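Local coordinates for protein protease VII (Escherichia coli, PDB 1I78) that cleaves polypeptides as an outer membrane endopeptidase of the omptin family, built as a beta barrel, at residues A[13-18]-A[292-297]; A[133-138]-A[178-183]; A[189-194]-A[237-242]; A[229-234]-A[255-260]. The protein carries 3 engineered substitutions. All blocks are in the same frame, centred on the assembly; numbering follows the deposited sequence.

Contact 1: A[13-18]-A[292-297]; sequences NADISL and GLKYTF
The Phe297 ring turns its edge, not a face, to the strand 13-18: Ala14 CB lies 3.8 Å from Phe297 CE1, and both Ala14 N and Asn13 CA sit near the plane of the ring. The chain of Lys294 crosses the Asn13 amide, with Lys294 CE over one face of it, 3.4 Å from Asn13 OD1. Lys294 reaches there because it is extended from CG onward, its CG opposite the backbone N (chi1 -173°). The oxygen Asn13 OD1 is taken by Asn57 of the next strand. The pairing of 13-18 with 292-297 closes the barrel: the first strand, 12-31, meets the last, 272-296, antiparallel. Ala14 with Tyr295 and Ile16 with Leu293 are the hydrogen-bonded pairs, and Leu293 N reaches Ile16 O at 3.0 Å with an angle of 164° at the hydrogen. Between them Asp15 faces Lys294, but Asp15 OD2 stays 5.8 Å from Lys294 NZ, and Asp15 OD1 is bonded instead to Tyr248 on strand 245-267. Farther along, Ser17 CB packs 3.5 Å from Gly292 CA, where the partner has no side chain, while Ser17 OG bonds to Thr290. Ala14, Ile16, Leu293 and Tyr295 line the opposite face of the sheet.

Contact 2: A[133-138]-A[178-183]; sequences GYQESR and MPYIGL
Gly133 pairs with Tyr180 through two backbone bonds, and its CA lies over one face of the Tyr180 ring, 4.0 Å from the centroid, a CH-pi contact. The ring comes back over the glycine because Tyr180 CG stands between its own backbone N and carbonyl carbon (chi1 71°). Tyr134, opposite Pro179 in a non-hydrogen-bonded pair, lies side by side with it, and Pro179 CG meets the edge of the Tyr134 ring at CD1, 4.0 Å away. Gln135 follows on the same face as Tyr180: the two side chains cross at about a right angle, Gln135 CG 3.4 Å from Tyr180 CE2, with amide and ring planes 53° apart. Its backbone exchanges two hydrogen bonds with Met178. Glu136 takes the Tyr134 hydroxyl at OE2, 2.7 Å from Tyr134 OH, and forms a salt bridge through OE1 with Arg138 NH1, so these three side chains are tied together along one strand. Ser137 OG comes 3.7 Å from Met178 CE, where the thioether chain bends. This is antiparallel barrel wall: strand 97-119 flanks 126-149, with Asp113 hydrogen-bonded to the Tyr180 hydroxyl, and strand 192-213 flanks 169-189, with Val204 against Met178.

Contact 3: A[189-194]-A[237-242]; sequences YEDFEL and AGYYVT
The backbones of 192-194 and 237-240 run antiparallel, their axes 4.8 Å apart at the closest, with Glu193 and Gly238 exchanging two hydrogen bonds and Tyr240 N giving a third to Asp191 O with an angle of 168° at the hydrogen. Tyr240 makes the side-chain link: its hydroxyl donates to Glu193 OE1, 2.6 Å from Tyr240 OH, approaching from above the carboxylate plane, which is turned 79° from the ring. Glu193 gets there with CG opposite its backbone N (chi1 -166°) and the rest of the chain stretched out, and Lys246 forms a salt bridge to the same OE1, so two residues grip this oxygen and probably favour its negative charge. Asp191 O also lies at the edge of the Tyr240 ring, while Arg188 makes a cation-pi contact with that ring and a salt bridge to Asp191. The segments join the two strands of the hairpin 192-213 and 219-242 in the omptin barrel, and a type II' turn from Tyr189 to Phe192 leads in from strand 169-189. On the other face of the sheet Phe192 CD1 comes 3.2 Å from Gly238 O, and Leu194 CD2 packs 3.7 Å from Ala237 CB. Tyr239 CE1 lies 3.6 Å from Asp191 CB.

Contact 4: A[229-234]-A[255-260]; sequences NYYSVA and RVTNKK
Tyr230 and Val256 face each other in a non-hydrogen-bonded pair, their side chains crossing at about a right angle. The ring of Tyr230 swings out opposite its own backbone N (chi1 165°), which carries CD1 to 3.9 Å from Val256 CG2; the same Tyr230 CD1 lies 3.3 Å from Arg255 O. Val256 presents CG2 to the ring and leaves CG1 beside Asn229 O. On the other face Tyr231 takes a different torsion, its CG opposite the carbonyl carbon (chi1 -49°), and this sends the ring obliquely toward Thr257, whose OG1 meets the ring edge 3.7 Å from Tyr231 CE1. Arg255 shares this face but runs extended away from the partner strand to a salt bridge with Glu283. The backbone holds the frame: Tyr231 and Arg255 exchange two bonds, and Thr257 N reaches Asn229 O at 3.1 Å. Beyond it a water links the two strands, accepting from Asn229 N at 2.9 Å and donating to Thr257 O. The pair belongs to the hairpin 219-242 and 245-267 of the barrel; strand 192-213 flanks it through Tyr200, Ser201 and Val204 beside the tyrosines, and strand 272-296 through Asn284 and Tyr285 beside Val256 and Arg255.

Overall arrangement
All four contacts are antiparallel pairings within one curled sheet, the omptin barrel. Contact 1 joins the first strand, 12-31, to the last, 272-296, shutting the barrel, while the three nested inside its loop pair sequence neighbours to build the wall. Contact 2 closes before contacts 3 and 4 open; these two cross along the chain and share strand 219-242, yet their centres stand about 31 Å apart, contact 3 far out at one end and contact 4 near the middle. Contacts 1 and 3 are about 14 Å apart between centres. Contacts 2 and 4, with centres about 11 Å apart, touch across the intervening strand 192-213: Met178 SD lies 3.6 Å from Tyr230 CD1.

Contact 1: A[13-18]-A[292-297]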
loop_
_atom_site.group_PDB
_atom_site.type_symbol
_atom_site.label_atom_id
_atom_site.label_comp_id
_atom_site.label_asym_id
_atom_site.label_seq_id
_atom_site.Cartn_x
_atom_site.Cartn_y
_atom_site.Cartn_z
ATOM N N ASN A 13 13.786 -22.964 0.402
ATOM C CA ASN A 13 13.284 -22.732 -0.937
ATOM C C ASN A 13 13.323 -21.243 -1.187
ATOM O O ASN A 13 13.106 -20.456 -0.277
ATOM C CB ASN A 13 11.862 -23.287 -1.105
ATOM C CG ASN A 13 10.812 -22.472 -0.383
ATOM O OD1 ASN A 13 10.549 -21.327 -0.731
ATOM N ND2 ASN A 13 10.196 -23.069 0.623
ATOM N N ALA A 14 13.644 -20.869 -2.419
ATOM C CA ALA A 14 13.725 -19.469 -2.805
ATOM C C ALA A 14 12.596 -19.179 -3.789
ATOM O O ALA A 14 12.096 -20.082 -4.461
ATOM C CB ALA A 14 15.075 -19.180 -3.440
ATOM N N ASP A 15 12.209 -17.914 -3.878
ATOM C CA ASP A 15 11.118 -17.511 -4.740
ATOM C C ASP A 15 11.453 -16.167 -5.372
ATOM O O ASP A 15 11.609 -15.174 -4.668
ATOM C CB ASP A 15 9.854 -17.386 -3.888
ATOM C CG ASP A 15 8.595 -17.255 -4.714
ATOM O OD1 ASP A 15 8.584 -16.444 -5.671
ATOM O OD2 ASP A 15 7.610 -17.957 -4.389
ATOM N N ILE A 16 11.562 -16.146 -6.697
ATOM C CA ILE A 16 11.865 -14.917 -7.419
ATOM C C ILE A 16 10.795 -14.716 -8.486
ATOM O O ILE A 16 10.435 -15.656 -9.199
ATOM C CB ILE A 16 13.247 -14.992 -8.102
ATOM C CG1 ILE A 16 13.589 -13.645 -8.735
ATOM C CG2 ILE A 16 13.248 -16.074 -9.179
ATOM C CD1 ILE A 16 13.768 -12.533 -7.732
ATOM N N SER A 17 10.266 -13.505 -8.599
ATOM C CA SER A 17 9.238 -13.281 -9.602
ATOM C C SER A 17 9.177 -11.848 -10.080
ATOM O O SER A 17 9.723 -10.941 -9.449
ATOM C CB SER A 17 7.864 -13.693 -9.069
ATOM O OG SER A 17 7.325 -12.715 -8.198
ATOM N N LEU A 18 8.506 -11.661 -11.213
ATOM C CA LEU A 18 8.347 -10.350 -11.816
ATOM C C LEU A 18 6.879 -10.060 -12.042
ATOM O O LEU A 18 6.058 -10.970 -12.134
ATOM C CB LEU A 18 9.090 -10.285 -13.146
ATOM C CG LEU A 18 10.612 -10.357 -13.013
ATOM C CD1 LEU A 18 11.266 -10.303 -14.394
ATOM C CD2 LEU A 18 11.088 -9.194 -12.145
ATOM N N GLY A 292 6.518 -16.204 -11.508
ATOM C CA GLY A 292 7.895 -16.524 -11.188
ATOM C C GLY A 292 8.158 -17.981 -10.856
ATOM O O GLY A 292 7.371 -18.863 -11.203
ATOM N N LEU A 293 9.264 -18.220 -10.154
ATOM C CA LEU A 293 9.697 -19.570 -9.800
ATOM C C LEU A 293 10.047 -19.817 -8.334
ATOM O O LEU A 293 10.708 -19.011 -7.688
ATOM C CB LEU A 293 10.903 -19.933 -10.667
ATOM C CG LEU A 293 11.925 -20.927 -10.122
ATOM C CD1 LEU A 293 11.364 -22.343 -10.180
ATOM C CD2 LEU A 293 13.199 -20.798 -10.937
ATOM N N LYS A 294 9.601 -20.957 -7.823
ATOM C CA LYS A 294 9.885 -21.347 -6.451
ATOM C C LYS A 294 10.771 -22.595 -6.499
ATOM O O LYS A 294 10.317 -23.680 -6.865
ATOM C CB LYS A 294 8.586 -21.635 -5.700
ATOM C CG LYS A 294 8.785 -21.873 -4.222
ATOM C CD LYS A 294 7.467 -22.088 -3.497
ATOM C CE LYS A 294 7.715 -22.603 -2.074
ATOM N NZ LYS A 294 6.468 -22.717 -1.259
ATOM N N TYR A 295 12.041 -22.419 -6.140
ATOM C CA TYR A 295 13.029 -23.496 -6.151
ATOM C C TYR A 295 13.289 -24.053 -4.751
ATOM O O TYR A 295 13.733 -23.330 -3.864
ATOM C CB TYR A 295 14.346 -22.970 -6.730
ATOM C CG TYR A 295 15.334 -24.040 -7.127
ATOM C CD1 TYR A 295 15.385 -25.264 -6.453
ATOM C CD2 TYR A 295 16.223 -23.832 -8.182
ATOM C CE1 TYR A 295 16.288 -26.257 -6.820
ATOM C CE2 TYR A 295 17.137 -24.820 -8.561
ATOM C CZ TYR A 295 17.159 -26.031 -7.875
ATOM O OH TYR A 295 18.039 -27.022 -8.254
ATOM N N THR A 296 13.023 -25.339 -4.558
ATOM C CA THR A 296 13.264 -25.971 -3.264
ATOM C C THR A 296 14.575 -26.751 -3.281
ATOM O O THR A 296 14.629 -27.875 -3.771
ATOM C CB THR A 296 12.118 -26.929 -2.880
ATOM O OG1 THR A 296 10.962 -26.165 -2.521
ATOM C CG2 THR A 296 12.517 -27.808 -1.703
ATOM N N PHE A 297 15.629 -26.150 -2.741
ATOM C CA PHE A 297 16.949 -26.781 -2.696
ATOM C C PHE A 297 16.955 -28.182 -2.072
ATOM O O PHE A 297 17.682 -29.051 -2.606
ATOM C CB PHE A 297 17.932 -25.877 -1.952
ATOM C CG PHE A 297 18.093 -24.534 -2.580
ATOM C CD1 PHE A 297 17.108 -23.565 -2.434
ATOM C CD2 PHE A 297 19.199 -24.253 -3.368
ATOM C CE1 PHE A 297 17.221 -22.334 -3.068
ATOM C CE2 PHE A 297 19.325 -23.024 -4.009
ATOM C CZ PHE A 297 18.333 -22.061 -3.860
ATOM O OXT PHE A 297 16.254 -28.396 -1.053
#

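Contact 2: A[133-138]-A[178-183]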
loop_
_atom_site.group_PDB
_atom_site.type_symbol
_atom_site.label_atom_id
_atom_site.label_comp_id
_atom_site.label_asym_id
_atom_site.label_seq_id
_atom_site.Cartn_x
_atom_site.Cartn_y
_atom_site.Cartn_z
ATOM N N GLY A 133 3.082 -12.283 11.475
ATOM C CA GLY A 133 4.211 -11.567 10.923
ATOM C C GLY A 133 4.134 -10.060 11.001
ATOM O O GLY A 133 3.221 -9.485 11.597
ATOM N N TYR A 134 5.115 -9.426 10.377
ATOM C CA TYR A 134 5.231 -7.984 10.359
ATOM C C TYR A 134 5.614 -7.526 8.949
ATOM O O TYR A 134 6.494 -8.113 8.317
ATOM C CB TYR A 134 6.318 -7.569 11.354
ATOM C CG TYR A 134 6.593 -6.089 11.379
ATOM C CD1 TYR A 134 5.702 -5.212 11.997
ATOM C CD2 TYR A 134 7.728 -5.561 10.769
ATOM C CE1 TYR A 134 5.928 -3.845 12.013
ATOM C CE2 TYR A 134 7.968 -4.187 10.775
ATOM C CZ TYR A 134 7.054 -3.335 11.404
ATOM O OH TYR A 134 7.251 -1.972 11.412
ATOM N N GLN A 135 4.969 -6.474 8.463
ATOM C CA GLN A 135 5.269 -5.951 7.125
ATOM C C GLN A 135 5.415 -4.450 7.151
ATOM O O GLN A 135 4.799 -3.784 7.962
ATOM C CB GLN A 135 4.150 -6.258 6.132
ATOM C CG GLN A 135 3.945 -7.696 5.793
ATOM C CD GLN A 135 2.775 -7.887 4.838
ATOM O OE1 GLN A 135 1.671 -7.381 5.076
ATOM N NE2 GLN A 135 3.010 -8.626 3.754
ATOM N N GLU A 136 6.222 -3.926 6.240
ATOM C CA GLU A 136 6.419 -2.488 6.112
ATOM C C GLU A 136 6.450 -2.126 4.630
ATOM O O GLU A 136 7.200 -2.715 3.860
ATOM C CB GLU A 136 7.729 -2.045 6.754
ATOM C CG GLU A 136 7.627 -1.634 8.203
ATOM C CD GLU A 136 8.866 -0.873 8.673
ATOM O OE1 GLU A 136 9.395 -0.051 7.884
ATOM O OE2 GLU A 136 9.296 -1.085 9.833
ATOM N N SER A 137 5.627 -1.169 4.222
ATOM C CA SER A 137 5.636 -0.751 2.828
ATOM C C SER A 137 5.789 0.760 2.757
ATOM O O SER A 137 5.368 1.476 3.667
ATOM C CB SER A 137 4.348 -1.192 2.112
ATOM O OG SER A 137 3.199 -0.689 2.764
ATOM N N ARG A 138 6.406 1.235 1.678
ATOM C CA ARG A 138 6.603 2.670 1.483
ATOM C C ARG A 138 6.196 3.132 0.075
ATOM O O ARG A 138 6.385 2.410 -0.906
ATOM C CB ARG A 138 8.067 3.038 1.724
ATOM C CG ARG A 138 8.510 2.979 3.160
ATOM C CD ARG A 138 10.012 3.228 3.264
ATOM N NE ARG A 138 10.439 3.437 4.647
ATOM C CZ ARG A 138 10.418 2.501 5.596
ATOM N NH1 ARG A 138 9.994 1.266 5.321
ATOM N NH2 ARG A 138 10.802 2.810 6.830
ATOM N N MET A 178 2.843 -2.998 9.540
ATOM C CA MET A 178 1.736 -3.920 9.744
ATOM C C MET A 178 1.957 -5.246 10.461
ATOM O O MET A 178 2.438 -6.209 9.877
ATOM C CB MET A 178 1.069 -4.230 8.395
ATOM C CG MET A 178 0.706 -3.014 7.551
ATOM S SD MET A 178 -0.032 -3.471 5.951
ATOM C CE MET A 178 1.296 -3.019 4.835
ATOM N N PRO A 179 1.642 -5.300 11.756
ATOM C CA PRO A 179 1.817 -6.584 12.438
ATOM C C PRO A 179 0.568 -7.335 11.954
ATOM O O PRO A 179 -0.507 -6.745 11.875
ATOM C CB PRO A 179 1.728 -6.199 13.909
ATOM C CG PRO A 179 2.276 -4.796 13.920
ATOM C CD PRO A 179 1.596 -4.194 12.728
ATOM N N TYR A 180 0.664 -8.617 11.633
ATOM C CA TYR A 180 -0.538 -9.276 11.126
ATOM C C TYR A 180 -0.617 -10.773 11.375
ATOM O O TYR A 180 0.375 -11.421 11.662
ATOM C CB TYR A 180 -0.637 -9.025 9.613
ATOM C CG TYR A 180 0.410 -9.798 8.827
ATOM C CD1 TYR A 180 0.189 -11.129 8.455
ATOM C CD2 TYR A 180 1.659 -9.228 8.532
ATOM C CE1 TYR A 180 1.172 -11.872 7.818
ATOM C CE2 TYR A 180 2.659 -9.970 7.891
ATOM C CZ TYR A 180 2.405 -11.296 7.535
ATOM O OH TYR A 180 3.378 -12.043 6.893
ATOM N N ILE A 181 -1.820 -11.311 11.251
ATOM C CA ILE A 181 -2.038 -12.743 11.392
ATOM C C ILE A 181 -2.597 -13.216 10.046
ATOM O O ILE A 181 -3.177 -12.422 9.285
ATOM C CB ILE A 181 -3.053 -13.072 12.509
ATOM C CG1 ILE A 181 -4.377 -12.360 12.223
ATOM C CG2 ILE A 181 -2.453 -12.707 13.862
ATOM C CD1 ILE A 181 -5.455 -12.535 13.279
ATOM N N GLY A 182 -2.419 -14.500 9.743
ATOM C CA GLY A 182 -2.924 -14.998 8.483
ATOM C C GLY A 182 -3.186 -16.483 8.379
ATOM O O GLY A 182 -3.090 -17.239 9.349
ATOM N N LEU A 183 -3.529 -16.881 7.159
ATOM C CA LEU A 183 -3.834 -18.262 6.804
ATOM C C LEU A 183 -3.280 -18.479 5.415
ATOM O O LEU A 183 -3.594 -17.735 4.501
ATOM C CB LEU A 183 -5.345 -18.486 6.766
ATOM C CG LEU A 183 -5.905 -19.634 7.608
ATOM C CD1 LEU A 183 -7.364 -19.866 7.234
ATOM C CD2 LEU A 183 -5.087 -20.891 7.383
#

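Contact 3: A[189-194]-A[237-242]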
loop_
_atom_site.group_PDB
_atom_site.type_symbol
_atom_site.label_atom_id
_atom_site.label_comp_id
_atom_site.label_asym_id
_atom_site.label_seq_id
_atom_site.Cartn_x
_atom_site.Cartn_y
_atom_site.Cartn_z
ATOM N N TYR A 189 -2.359 -31.727 -6.984
ATOM C CA TYR A 189 -2.828 -32.906 -7.697
ATOM C C TYR A 189 -1.847 -33.166 -8.839
ATOM O O TYR A 189 -1.717 -32.354 -9.758
ATOM C CB TYR A 189 -4.233 -32.697 -8.257
ATOM C CG TYR A 189 -4.735 -33.914 -9.002
ATOM C CD1 TYR A 189 -4.859 -35.147 -8.354
ATOM C CD2 TYR A 189 -5.038 -33.848 -10.367
ATOM C CE1 TYR A 189 -5.266 -36.287 -9.042
ATOM C CE2 TYR A 189 -5.450 -34.982 -11.067
ATOM C CZ TYR A 189 -5.558 -36.201 -10.399
ATOM O OH TYR A 189 -5.938 -37.336 -11.088
ATOM N N GLU A 190 -1.154 -34.299 -8.769
ATOM C CA GLU A 190 -0.155 -34.658 -9.776
ATOM C C GLU A 190 0.980 -33.634 -9.663
ATOM O O GLU A 190 1.641 -33.564 -8.628
ATOM C CB GLU A 190 -0.766 -34.634 -11.182
ATOM C CG GLU A 190 -2.073 -35.405 -11.311
ATOM C CD GLU A 190 -1.919 -36.736 -12.027
ATOM O OE1 GLU A 190 -1.289 -36.762 -13.107
ATOM O OE2 GLU A 190 -2.442 -37.753 -11.517
ATOM N N ASP A 191 1.207 -32.840 -10.709
ATOM C CA ASP A 191 2.266 -31.829 -10.668
ATOM C C ASP A 191 1.688 -30.431 -10.707
ATOM O O ASP A 191 2.414 -29.456 -10.885
ATOM C CB ASP A 191 3.242 -31.996 -11.837
ATOM C CG ASP A 191 4.123 -33.228 -11.695
ATOM O OD1 ASP A 191 4.755 -33.389 -10.624
ATOM O OD2 ASP A 191 4.189 -34.028 -12.658
ATOM N N PHE A 192 0.372 -30.339 -10.546
ATOM C CA PHE A 192 -0.314 -29.051 -10.563
ATOM C C PHE A 192 -0.635 -28.603 -9.128
ATOM O O PHE A 192 -1.019 -29.417 -8.279
ATOM C CB PHE A 192 -1.598 -29.156 -11.392
ATOM C CG PHE A 192 -2.244 -27.839 -11.663
ATOM C CD1 PHE A 192 -1.562 -26.853 -12.361
ATOM C CD2 PHE A 192 -3.526 -27.566 -11.198
ATOM C CE1 PHE A 192 -2.150 -25.602 -12.593
ATOM C CE2 PHE A 192 -4.119 -26.327 -11.422
ATOM C CZ PHE A 192 -3.429 -25.338 -12.122
ATOM N N GLU A 193 -0.486 -27.309 -8.863
ATOM C CA GLU A 193 -0.730 -26.793 -7.522
ATOM C C GLU A 193 -1.472 -25.458 -7.474
ATOM O O GLU A 193 -1.127 -24.509 -8.184
ATOM C CB GLU A 193 0.608 -26.658 -6.789
ATOM C CG GLU A 193 0.498 -26.448 -5.284
ATOM C CD GLU A 193 1.831 -26.657 -4.580
ATOM O OE1 GLU A 193 2.758 -25.845 -4.785
ATOM O OE2 GLU A 193 1.957 -27.649 -3.832
ATOM N N LEU A 194 -2.496 -25.408 -6.626
ATOM C CA LEU A 194 -3.305 -24.210 -6.422
ATOM C C LEU A 194 -3.156 -23.817 -4.954
ATOM O O LEU A 194 -3.239 -24.670 -4.069
ATOM C CB LEU A 194 -4.781 -24.496 -6.726
ATOM C CG LEU A 194 -5.203 -24.809 -8.166
ATOM C CD1 LEU A 194 -6.676 -25.162 -8.189
ATOM C CD2 LEU A 194 -4.936 -23.620 -9.067
ATOM N N ALA A 237 -1.323 -20.276 -8.854
ATOM C CA ALA A 237 -1.461 -21.505 -9.628
ATOM C C ALA A 237 -0.094 -21.799 -10.236
ATOM O O ALA A 237 0.534 -20.911 -10.831
ATOM C CB ALA A 237 -2.506 -21.336 -10.737
ATOM N N GLY A 238 0.363 -23.038 -10.089
ATOM C CA GLY A 238 1.665 -23.386 -10.620
ATOM C C GLY A 238 1.837 -24.836 -11.014
ATOM O O GLY A 238 0.996 -25.697 -10.726
ATOM N N TYR A 239 2.969 -25.102 -11.654
ATOM C CA TYR A 239 3.284 -26.435 -12.147
ATOM C C TYR A 239 4.709 -26.850 -11.789
ATOM O O TYR A 239 5.652 -26.067 -11.930
ATOM C CB TYR A 239 3.106 -26.446 -13.675
ATOM C CG TYR A 239 3.250 -27.798 -14.336
ATOM C CD1 TYR A 239 2.282 -28.792 -14.162
ATOM C CD2 TYR A 239 4.349 -28.080 -15.155
ATOM C CE1 TYR A 239 2.403 -30.037 -14.791
ATOM C CE2 TYR A 239 4.482 -29.321 -15.789
ATOM C CZ TYR A 239 3.506 -30.295 -15.605
ATOM O OH TYR A 239 3.639 -31.522 -16.230
ATOM N N TYR A 240 4.867 -28.081 -11.321
ATOM C CA TYR A 240 6.201 -28.567 -10.999
ATOM C C TYR A 240 6.892 -29.056 -12.264
ATOM O O TYR A 240 6.667 -30.177 -12.711
ATOM C CB TYR A 240 6.143 -29.694 -9.959
ATOM C CG TYR A 240 5.775 -29.195 -8.581
ATOM C CD1 TYR A 240 4.456 -28.855 -8.276
ATOM C CD2 TYR A 240 6.755 -28.996 -7.601
ATOM C CE1 TYR A 240 4.117 -28.329 -7.044
ATOM C CE2 TYR A 240 6.425 -28.472 -6.365
ATOM C CZ TYR A 240 5.099 -28.136 -6.093
ATOM O OH TYR A 240 4.748 -27.580 -4.884
ATOM N N VAL A 241 7.707 -28.195 -12.862
ATOM C CA VAL A 241 8.437 -28.568 -14.060
ATOM C C VAL A 241 9.443 -29.667 -13.696
ATOM O O VAL A 241 9.654 -30.596 -14.466
ATOM C CB VAL A 241 9.157 -27.359 -14.664
ATOM C CG1 VAL A 241 10.105 -27.809 -15.764
ATOM C CG2 VAL A 241 8.131 -26.396 -15.229
ATOM N N THR A 242 10.075 -29.546 -12.529
ATOM C CA THR A 242 11.002 -30.576 -12.050
ATOM C C THR A 242 10.525 -30.937 -10.647
ATOM O O THR A 242 9.629 -30.290 -10.108
ATOM C CB THR A 242 12.469 -30.092 -11.979
ATOM O OG1 THR A 242 12.610 -29.115 -10.939
ATOM C CG2 THR A 242 12.898 -29.502 -13.313
#

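Contact 4: A[229-234]-A[255-260]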
loop_
_atom_site.group_PDB
_atom_site.type_symbol
_atom_site.label_atom_id
_atom_site.label_comp_id
_atom_site.label_asym_id
_atom_site.label_seq_id
_atom_site.Cartn_x
_atom_site.Cartn_y
_atom_site.Cartn_z
ATOM N N ASN A 229 -7.122 -0.997 10.169
ATOM C CA ASN A 229 -7.357 -2.337 9.638
ATOM C C ASN A 229 -6.688 -2.575 8.286
ATOM O O ASN A 229 -6.535 -1.660 7.465
ATOM C CB ASN A 229 -8.859 -2.608 9.522
ATOM C CG ASN A 229 -9.536 -2.743 10.886
ATOM O OD1 ASN A 229 -10.625 -2.217 11.096
ATOM N ND2 ASN A 229 -8.897 -3.462 11.811
ATOM N N TYR A 230 -6.279 -3.820 8.081
ATOM C CA TYR A 230 -5.624 -4.241 6.862
ATOM C C TYR A 230 -6.148 -5.615 6.488
ATOM O O TYR A 230 -6.381 -6.462 7.353
ATOM C CB TYR A 230 -4.114 -4.307 7.069
ATOM C CG TYR A 230 -3.397 -5.068 5.995
ATOM C CD1 TYR A 230 -3.239 -4.531 4.720
ATOM C CD2 TYR A 230 -2.871 -6.337 6.249
ATOM C CE1 TYR A 230 -2.569 -5.229 3.723
ATOM C CE2 TYR A 230 -2.199 -7.050 5.263
ATOM C CZ TYR A 230 -2.046 -6.489 4.001
ATOM O OH TYR A 230 -1.342 -7.176 3.030
ATOM N N TYR A 231 -6.359 -5.828 5.196
ATOM C CA TYR A 231 -6.835 -7.118 4.738
ATOM C C TYR A 231 -6.045 -7.454 3.502
ATOM O O TYR A 231 -5.601 -6.568 2.777
ATOM C CB TYR A 231 -8.339 -7.094 4.395
ATOM C CG TYR A 231 -9.213 -6.470 5.461
ATOM C CD1 TYR A 231 -9.362 -5.080 5.546
ATOM C CD2 TYR A 231 -9.868 -7.260 6.413
ATOM C CE1 TYR A 231 -10.135 -4.487 6.550
ATOM C CE2 TYR A 231 -10.651 -6.675 7.431
ATOM C CZ TYR A 231 -10.777 -5.284 7.489
ATOM O OH TYR A 231 -11.544 -4.687 8.474
ATOM N N SER A 232 -5.874 -8.741 3.257
ATOM C CA SER A 232 -5.152 -9.180 2.085
ATOM C C SER A 232 -5.667 -10.527 1.590
ATOM O O SER A 232 -6.003 -11.396 2.392
ATOM C CB SER A 232 -3.673 -9.286 2.405
ATOM O OG SER A 232 -2.973 -9.611 1.231
ATOM N N VAL A 233 -5.746 -10.681 0.271
ATOM C CA VAL A 233 -6.179 -11.930 -0.344
ATOM C C VAL A 233 -5.272 -12.226 -1.529
ATOM O O VAL A 233 -5.130 -11.401 -2.429
ATOM C CB VAL A 233 -7.635 -11.853 -0.855
ATOM C CG1 VAL A 233 -8.002 -13.147 -1.576
ATOM C CG2 VAL A 233 -8.587 -11.623 0.312
ATOM N N ALA A 234 -4.636 -13.391 -1.527
ATOM C CA ALA A 234 -3.764 -13.757 -2.639
ATOM C C ALA A 234 -4.002 -15.214 -3.038
ATOM O O ALA A 234 -4.270 -16.061 -2.184
ATOM C CB ALA A 234 -2.284 -13.528 -2.266
ATOM N N ARG A 255 -5.883 -4.162 1.128
ATOM C CA ARG A 255 -6.465 -2.879 1.449
ATOM C C ARG A 255 -6.191 -2.418 2.863
ATOM O O ARG A 255 -6.120 -3.223 3.805
ATOM C CB ARG A 255 -7.977 -2.937 1.243
ATOM C CG ARG A 255 -8.689 -1.665 1.665
ATOM C CD ARG A 255 -10.153 -1.686 1.269
ATOM N NE ARG A 255 -10.840 -0.446 1.627
ATOM C CZ ARG A 255 -10.439 0.770 1.258
ATOM N NH1 ARG A 255 -9.342 0.926 0.513
ATOM N NH2 ARG A 255 -11.134 1.838 1.642
ATOM N N VAL A 256 -6.027 -1.108 2.996
ATOM C CA VAL A 256 -5.848 -0.493 4.301
ATOM C C VAL A 256 -7.039 0.439 4.434
ATOM O O VAL A 256 -7.130 1.442 3.736
ATOM C CB VAL A 256 -4.553 0.318 4.405
ATOM C CG1 VAL A 256 -4.591 1.178 5.664
ATOM C CG2 VAL A 256 -3.380 -0.612 4.450
ATOM N N THR A 257 -7.962 0.084 5.313
ATOM C CA THR A 257 -9.167 0.871 5.528
ATOM C C THR A 257 -8.884 2.240 6.134
ATOM O O THR A 257 -8.003 2.398 6.979
ATOM C CB THR A 257 -10.142 0.101 6.428
ATOM O OG1 THR A 257 -10.700 -0.978 5.677
ATOM C CG2 THR A 257 -11.269 0.989 6.894
ATOM N N ASN A 258 -9.647 3.233 5.697
ATOM C CA ASN A 258 -9.471 4.586 6.190
ATOM C C ASN A 258 -9.851 4.737 7.659
ATOM O O ASN A 258 -10.795 4.113 8.151
ATOM C CB ASN A 258 -10.289 5.570 5.354
ATOM C CG ASN A 258 -10.088 7.001 5.796
ATOM O OD1 ASN A 258 -8.971 7.516 5.798
ATOM N ND2 ASN A 258 -11.168 7.648 6.179
ATOM N N LYS A 259 -9.098 5.587 8.341
ATOM C CA LYS A 259 -9.306 5.864 9.746
ATOM C C LYS A 259 -8.686 7.243 9.982
ATOM O O LYS A 259 -7.831 7.681 9.206
ATOM C CB LYS A 259 -8.607 4.786 10.586
ATOM C CG LYS A 259 -8.814 4.872 12.092
ATOM C CD LYS A 259 -8.360 3.571 12.769
ATOM C CE LYS A 259 -8.656 3.558 14.260
ATOM N NZ LYS A 259 -7.849 4.565 15.002
ATOM N N LYS A 260 -9.125 7.935 11.030
ATOM C CA LYS A 260 -8.595 9.255 11.332
ATOM C C LYS A 260 -7.422 9.169 12.279
ATOM O O LYS A 260 -7.345 8.266 13.110
ATOM C CB LYS A 260 -9.672 10.152 11.967
ATOM C CG LYS A 260 -10.795 10.563 11.027
ATOM C CD LYS A 260 -11.835 11.392 11.744
ATOM C CE LYS A 260 -12.974 11.780 10.812
ATOM N NZ LYS A 260 -13.973 12.623 11.535
HETATM O O HOH W 1 -9.124 1.009 9.629
#